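Local coordinates for microtubule-associated protein 1A/1B, light chain 3 (Trypanosoma brucei brucei, PDB 3W1Y) that probably works in autophagy as an Atg8-family ubiquitin-like protein and is probably conjugated to the membrane lipid phosphatidylethanolamine, at residues L72-L85 and V99-G113. Sequence-based numbering, arbitrary orientation.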
loop_
_atom_site.group_PDB
_atom_site.type_symbol
_atom_site.label_atom_id
_atom_site.label_comp_id
_atom_site.label_asym_id
_atom_site.label_seq_id
_atom_site.Cartn_x
_atom_site.Cartn_y
_atom_site.Cartn_z
ATOM N N LEU A 72 -17.469 0.924 2.534
ATOM C CA LEU A 72 -16.893 1.632 1.396
ATOM C C LEU A 72 -17.638 1.334 0.111
ATOM O O LEU A 72 -18.243 0.255 -0.020
ATOM C CB LEU A 72 -15.403 1.309 1.266
ATOM C CG LEU A 72 -14.488 1.767 2.419
ATOM C CD1 LEU A 72 -13.030 1.393 2.150
ATOM C CD2 LEU A 72 -14.612 3.307 2.691
ATOM N N PRO A 73 -17.603 2.276 -0.853
ATOM C CA PRO A 73 -18.311 2.020 -2.128
ATOM C C PRO A 73 -17.852 0.728 -2.838
ATOM O O PRO A 73 -16.649 0.378 -2.797
ATOM C CB PRO A 73 -18.001 3.281 -2.977
ATOM C CG PRO A 73 -17.630 4.377 -1.983
ATOM C CD PRO A 73 -16.919 3.595 -0.841
ATOM N N GLU A 74 -18.789 0.020 -3.472
ATOM C CA GLU A 74 -18.464 -1.195 -4.224
ATOM C C GLU A 74 -17.490 -0.906 -5.374
ATOM O O GLU A 74 -16.726 -1.788 -5.788
ATOM C CB GLU A 74 -19.736 -1.881 -4.755
ATOM C CG GLU A 74 -20.664 -0.986 -5.623
ATOM C CD GLU A 74 -21.953 -1.688 -6.087
ATOM O OE1 GLU A 74 -22.284 -2.808 -5.600
ATOM O OE2 GLU A 74 -22.667 -1.100 -6.935
ATOM N N THR A 75 -17.522 0.339 -5.861
ATOM C CA THR A 75 -16.616 0.815 -6.914
ATOM C C THR A 75 -15.222 1.322 -6.418
ATOM O O THR A 75 -14.306 1.500 -7.238
ATOM C CB THR A 75 -17.283 1.915 -7.772
ATOM O OG1 THR A 75 -17.766 2.946 -6.905
ATOM C CG2 THR A 75 -18.465 1.349 -8.577
ATOM N N ALA A 76 -15.070 1.563 -5.111
ATOM C CA ALA A 76 -13.755 1.852 -4.531
ATOM C C ALA A 76 -12.760 0.739 -4.856
ATOM O O ALA A 76 -13.121 -0.416 -4.925
ATOM C CB ALA A 76 -13.861 2.033 -2.991
ATOM N N THR A 77 -11.503 1.091 -5.059
ATOM C CA THR A 77 -10.455 0.075 -5.259
ATOM C C THR A 77 -9.818 -0.381 -3.945
ATOM O O THR A 77 -9.988 0.268 -2.910
ATOM C CB THR A 77 -9.355 0.607 -6.122
ATOM O OG1 THR A 77 -8.846 1.783 -5.508
ATOM C CG2 THR A 77 -9.893 0.948 -7.510
ATOM N N VAL A 78 -9.069 -1.494 -4.011
ATOM C CA VAL A 78 -8.237 -1.950 -2.906
ATOM C C VAL A 78 -7.318 -0.835 -2.400
ATOM O O VAL A 78 -7.185 -0.636 -1.200
ATOM C CB VAL A 78 -7.441 -3.228 -3.274
ATOM C CG1 VAL A 78 -6.362 -3.512 -2.270
ATOM C CG2 VAL A 78 -8.360 -4.428 -3.348
ATOM N N MET A 79 -6.700 -0.091 -3.313
ATOM C CA MET A 79 -5.828 1.006 -2.922
ATOM C C MET A 79 -6.551 2.059 -2.064
ATOM O O MET A 79 -5.999 2.555 -1.076
ATOM C CB MET A 79 -5.172 1.635 -4.183
ATOM C CG MET A 79 -4.250 2.827 -3.888
ATOM S SD MET A 79 -2.800 2.302 -2.908
ATOM C CE MET A 79 -1.769 1.726 -4.254
ATOM N N GLU A 80 -7.767 2.417 -2.466
ATOM C CA GLU A 80 -8.553 3.409 -1.722
ATOM C C GLU A 80 -8.853 2.926 -0.312
ATOM O O GLU A 80 -8.707 3.678 0.649
ATOM C CB GLU A 80 -9.850 3.779 -2.470
ATOM C CG GLU A 80 -9.623 4.865 -3.514
ATOM C CD GLU A 80 -10.775 5.017 -4.523
ATOM O OE1 GLU A 80 -11.266 6.161 -4.684
ATOM O OE2 GLU A 80 -11.166 4.017 -5.175
ATOM N N PHE A 81 -9.264 1.666 -0.200
ATOM C CA PHE A 81 -9.410 1.011 1.093
ATOM C C PHE A 81 -8.135 1.098 1.920
ATOM O O PHE A 81 -8.179 1.468 3.089
ATOM C CB PHE A 81 -9.835 -0.454 0.905
ATOM C CG PHE A 81 -9.715 -1.290 2.145
ATOM C CD1 PHE A 81 -10.298 -0.901 3.331
ATOM C CD2 PHE A 81 -9.026 -2.490 2.111
ATOM C CE1 PHE A 81 -10.178 -1.669 4.459
ATOM C CE2 PHE A 81 -8.917 -3.280 3.261
ATOM C CZ PHE A 81 -9.485 -2.857 4.423
ATOM N N MET A 82 -7.009 0.765 1.313
ATOM C CA MET A 82 -5.747 0.793 2.019
ATOM C C MET A 82 -5.366 2.186 2.500
ATOM O O MET A 82 -4.817 2.335 3.594
ATOM C CB MET A 82 -4.645 0.220 1.155
ATOM C CG MET A 82 -4.503 -1.275 1.228
ATOM S SD MET A 82 -3.473 -1.717 -0.174
ATOM C CE MET A 82 -1.870 -1.233 0.452
ATOM N N MET A 83 -5.664 3.198 1.691
ATOM C CA MET A 83 -5.472 4.590 2.104
ATOM C C MET A 83 -6.421 4.981 3.215
ATOM O O MET A 83 -5.996 5.650 4.131
ATOM C CB MET A 83 -5.587 5.568 0.931
ATOM C CG MET A 83 -4.572 5.270 -0.172
ATOM S SD MET A 83 -5.022 6.132 -1.694
ATOM C CE MET A 83 -4.126 7.704 -1.420
ATOM N N ALA A 84 -7.683 4.548 3.163
ATOM C CA ALA A 84 -8.592 4.771 4.296
ATOM C C ALA A 84 -8.076 4.131 5.625
ATOM O O ALA A 84 -8.185 4.732 6.700
ATOM C CB ALA A 84 -9.997 4.295 3.964
ATOM N N LEU A 85 -7.488 2.938 5.521
ATOM C CA LEU A 85 -6.964 2.197 6.677
ATOM C C LEU A 85 -5.721 2.889 7.246
ATOM O O LEU A 85 -5.565 2.994 8.451
ATOM C CB LEU A 85 -6.688 0.721 6.330
ATOM C CG LEU A 85 -6.174 -0.290 7.387
ATOM C CD1 LEU A 85 -7.083 -0.449 8.651
ATOM C CD2 LEU A 85 -6.009 -1.640 6.705
ATOM N N VAL A 99 -2.769 -5.492 3.165
ATOM C CA VAL A 99 -3.994 -6.231 3.491
ATOM C C VAL A 99 -4.134 -7.587 2.768
ATOM O O VAL A 99 -3.670 -7.753 1.642
ATOM C CB VAL A 99 -5.285 -5.385 3.252
ATOM C CG1 VAL A 99 -5.315 -4.155 4.172
ATOM C CG2 VAL A 99 -5.423 -4.970 1.799
ATOM N N PHE A 100 -4.810 -8.526 3.436
ATOM C CA PHE A 100 -5.000 -9.886 2.962
ATOM C C PHE A 100 -6.458 -10.283 2.991
ATOM O O PHE A 100 -7.192 -9.918 3.900
ATOM C CB PHE A 100 -4.202 -10.880 3.820
ATOM C CG PHE A 100 -2.755 -10.548 3.928
ATOM C CD1 PHE A 100 -2.299 -9.695 4.928
ATOM C CD2 PHE A 100 -1.835 -11.054 2.998
ATOM C CE1 PHE A 100 -0.935 -9.370 5.022
ATOM C CE2 PHE A 100 -0.478 -10.736 3.082
ATOM C CZ PHE A 100 -0.030 -9.896 4.083
ATOM N N ILE A 101 -6.864 -11.035 1.983
ATOM C CA ILE A 101 -8.130 -11.713 1.993
ATOM C C ILE A 101 -7.812 -13.194 1.917
ATOM O O ILE A 101 -7.280 -13.673 0.916
ATOM C CB ILE A 101 -9.074 -11.260 0.846
ATOM C CG1 ILE A 101 -9.611 -9.853 1.099
ATOM C CG2 ILE A 101 -10.304 -12.147 0.808
ATOM C CD1 ILE A 101 -8.792 -8.780 0.515
ATOM N N GLY A 102 -8.099 -13.899 3.011
ATOM C CA GLY A 102 -7.807 -15.334 3.157
ATOM C C GLY A 102 -6.408 -15.769 2.737
ATOM O O GLY A 102 -6.259 -16.765 1.995
ATOM N N ASN A 103 -5.381 -15.058 3.208
ATOM C CA ASN A 103 -3.983 -15.370 2.813
ATOM C C ASN A 103 -3.526 -14.732 1.497
ATOM O O ASN A 103 -2.314 -14.645 1.251
ATOM C CB ASN A 103 -3.712 -16.886 2.726
ATOM C CG ASN A 103 -3.550 -17.557 4.097
ATOM O OD1 ASN A 103 -3.559 -16.899 5.148
ATOM N ND2 ASN A 103 -3.414 -18.896 4.081
ATOM N N GLU A 104 -4.468 -14.327 0.645
ATOM C CA GLU A 104 -4.117 -13.666 -0.610
ATOM C C GLU A 104 -4.059 -12.149 -0.448
ATOM O O GLU A 104 -4.878 -11.542 0.229
ATOM C CB GLU A 104 -5.098 -14.004 -1.750
ATOM C CG GLU A 104 -5.227 -15.476 -2.143
ATOM C CD GLU A 104 -3.900 -16.225 -2.233
ATOM O OE1 GLU A 104 -2.943 -15.708 -2.875
ATOM O OE2 GLU A 104 -3.823 -17.348 -1.662
ATOM N N LEU A 105 -3.090 -11.554 -1.118
ATOM C CA LEU A 105 -2.916 -10.115 -1.200
ATOM C C LEU A 105 -3.623 -9.679 -2.487
ATOM O O LEU A 105 -3.221 -10.060 -3.566
ATOM C CB LEU A 105 -1.419 -9.841 -1.292
ATOM C CG LEU A 105 -0.786 -8.508 -0.967
ATOM C CD1 LEU A 105 -0.643 -8.379 0.522
ATOM C CD2 LEU A 105 0.595 -8.462 -1.600
ATOM N N PRO A 106 -4.708 -8.896 -2.372
ATOM C CA PRO A 106 -5.451 -8.511 -3.569
ATOM C C PRO A 106 -4.714 -7.450 -4.418
ATOM O O PRO A 106 -3.911 -6.678 -3.885
ATOM C CB PRO A 106 -6.754 -7.951 -3.002
ATOM C CG PRO A 106 -6.361 -7.420 -1.632
ATOM C CD PRO A 106 -5.299 -8.342 -1.135
ATOM N N PRO A 107 -4.960 -7.442 -5.747
ATOM C CA PRO A 107 -4.391 -6.384 -6.591
ATOM C C PRO A 107 -4.961 -5.019 -6.162
ATOM O O PRO A 107 -6.150 -4.927 -5.824
ATOM C CB PRO A 107 -4.880 -6.739 -8.015
ATOM C CG PRO A 107 -5.410 -8.141 -7.943
ATOM C CD PRO A 107 -5.775 -8.410 -6.512
ATOM N N ASN A 108 -4.106 -3.998 -6.181
ATOM C CA ASN A 108 -4.470 -2.619 -5.819
ATOM C C ASN A 108 -5.612 -1.966 -6.585
ATOM O O ASN A 108 -6.320 -1.110 -6.027
ATOM C CB ASN A 108 -3.249 -1.713 -5.904
ATOM C CG ASN A 108 -2.332 -1.924 -4.752
ATOM O OD1 ASN A 108 -2.741 -2.506 -3.748
ATOM N ND2 ASN A 108 -1.090 -1.482 -4.877
ATOM N N SER A 109 -5.781 -2.378 -7.847
ATOM C CA SER A 109 -6.811 -1.835 -8.732
ATOM C C SER A 109 -8.081 -2.644 -8.711
ATOM O O SER A 109 -9.014 -2.310 -9.404
ATOM C CB SER A 109 -6.294 -1.754 -10.167
ATOM O OG SER A 109 -5.930 -3.046 -10.662
ATOM N N ALA A 110 -8.127 -3.723 -7.941
ATOM C CA ALA A 110 -9.364 -4.493 -7.810
ATOM C C ALA A 110 -10.443 -3.665 -7.092
ATOM O O ALA A 110 -10.128 -2.864 -6.216
ATOM C CB ALA A 110 -9.101 -5.811 -7.077
ATOM N N CYS A 111 -11.701 -3.838 -7.488
ATOM C CA CYS A 111 -12.826 -3.224 -6.804
ATOM C C CYS A 111 -13.278 -4.059 -5.618
ATOM O O CYS A 111 -13.413 -5.275 -5.725
ATOM C CB CYS A 111 -13.999 -3.089 -7.773
ATOM S SG CYS A 111 -13.640 -1.835 -8.975
ATOM N N LEU A 112 -13.567 -3.381 -4.516
ATOM C CA LEU A 112 -14.135 -3.997 -3.305
ATOM C C LEU A 112 -15.384 -4.826 -3.596
ATOM O O LEU A 112 -15.541 -5.914 -3.042
ATOM C CB LEU A 112 -14.460 -2.925 -2.253
ATOM C CG LEU A 112 -13.272 -2.052 -1.863
ATOM C CD1 LEU A 112 -13.572 -1.052 -0.730
ATOM C CD2 LEU A 112 -12.077 -2.937 -1.506
ATOM N N GLY A 113 -16.273 -4.315 -4.449
ATOM C CA GLY A 113 -17.483 -5.058 -4.838
ATOM C C GLY A 113 -17.188 -6.382 -5.524
ATOM O O GLY A 113 -17.884 -7.364 -5.309
#
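Val78, in the first turn of helix 78-88, sets its two methyls against the loop that leads from strand 96-100 to helix 112-119. CG1 anti to N (chi1 167°) leaves CG2 beside the backbone N, facing Pro106 CB (3.9 Å) and Ala110 CB, while CG1 meets Pro106 CG; the Val78 and Pro106 side chains cross at about a right angle. Leu112 lays CD1 against both Leu72 CB (3.6 Å) and Ala76 CB, and its CD2 rests near Phe81 CB. Farther along the helix, Leu85 CD2 meets Val99 CG1, on strand 96-100, tip to tip at 3.6 Å; the same methyl approaches Phe81 CE2 obliquely, and Val99 CG2 packs on Met82 CG. This is the ubiquitin-like core of Atg8 proteins, in which helix 78-88 packs across the mixed sheet; Phe81 and Val99 both continue onto Val128. Four backbone bonds join each helix start to the loop before the other helix. Ala110 O takes Val78 N (2.8 Å) and Ala76 O takes Leu112 N, each nearly along the C=O axis, bridging Thr77 and Cys111. Asn108 O receives Met79 N on an in-plane lone pair, as Glu74 O does Gly113 N. Thr77 and Glu80 close a capping box: Thr77 OG1 accepts from Glu80 N, and Glu80 OE2 from Thr77 N (2.9 Å). At the subunit interface Met79, bent at chi2 and chi3, brings CE to 3.3 Å from Asn108 ND2, a van der Waals contact, and itself packs on Met79 of the second subunit.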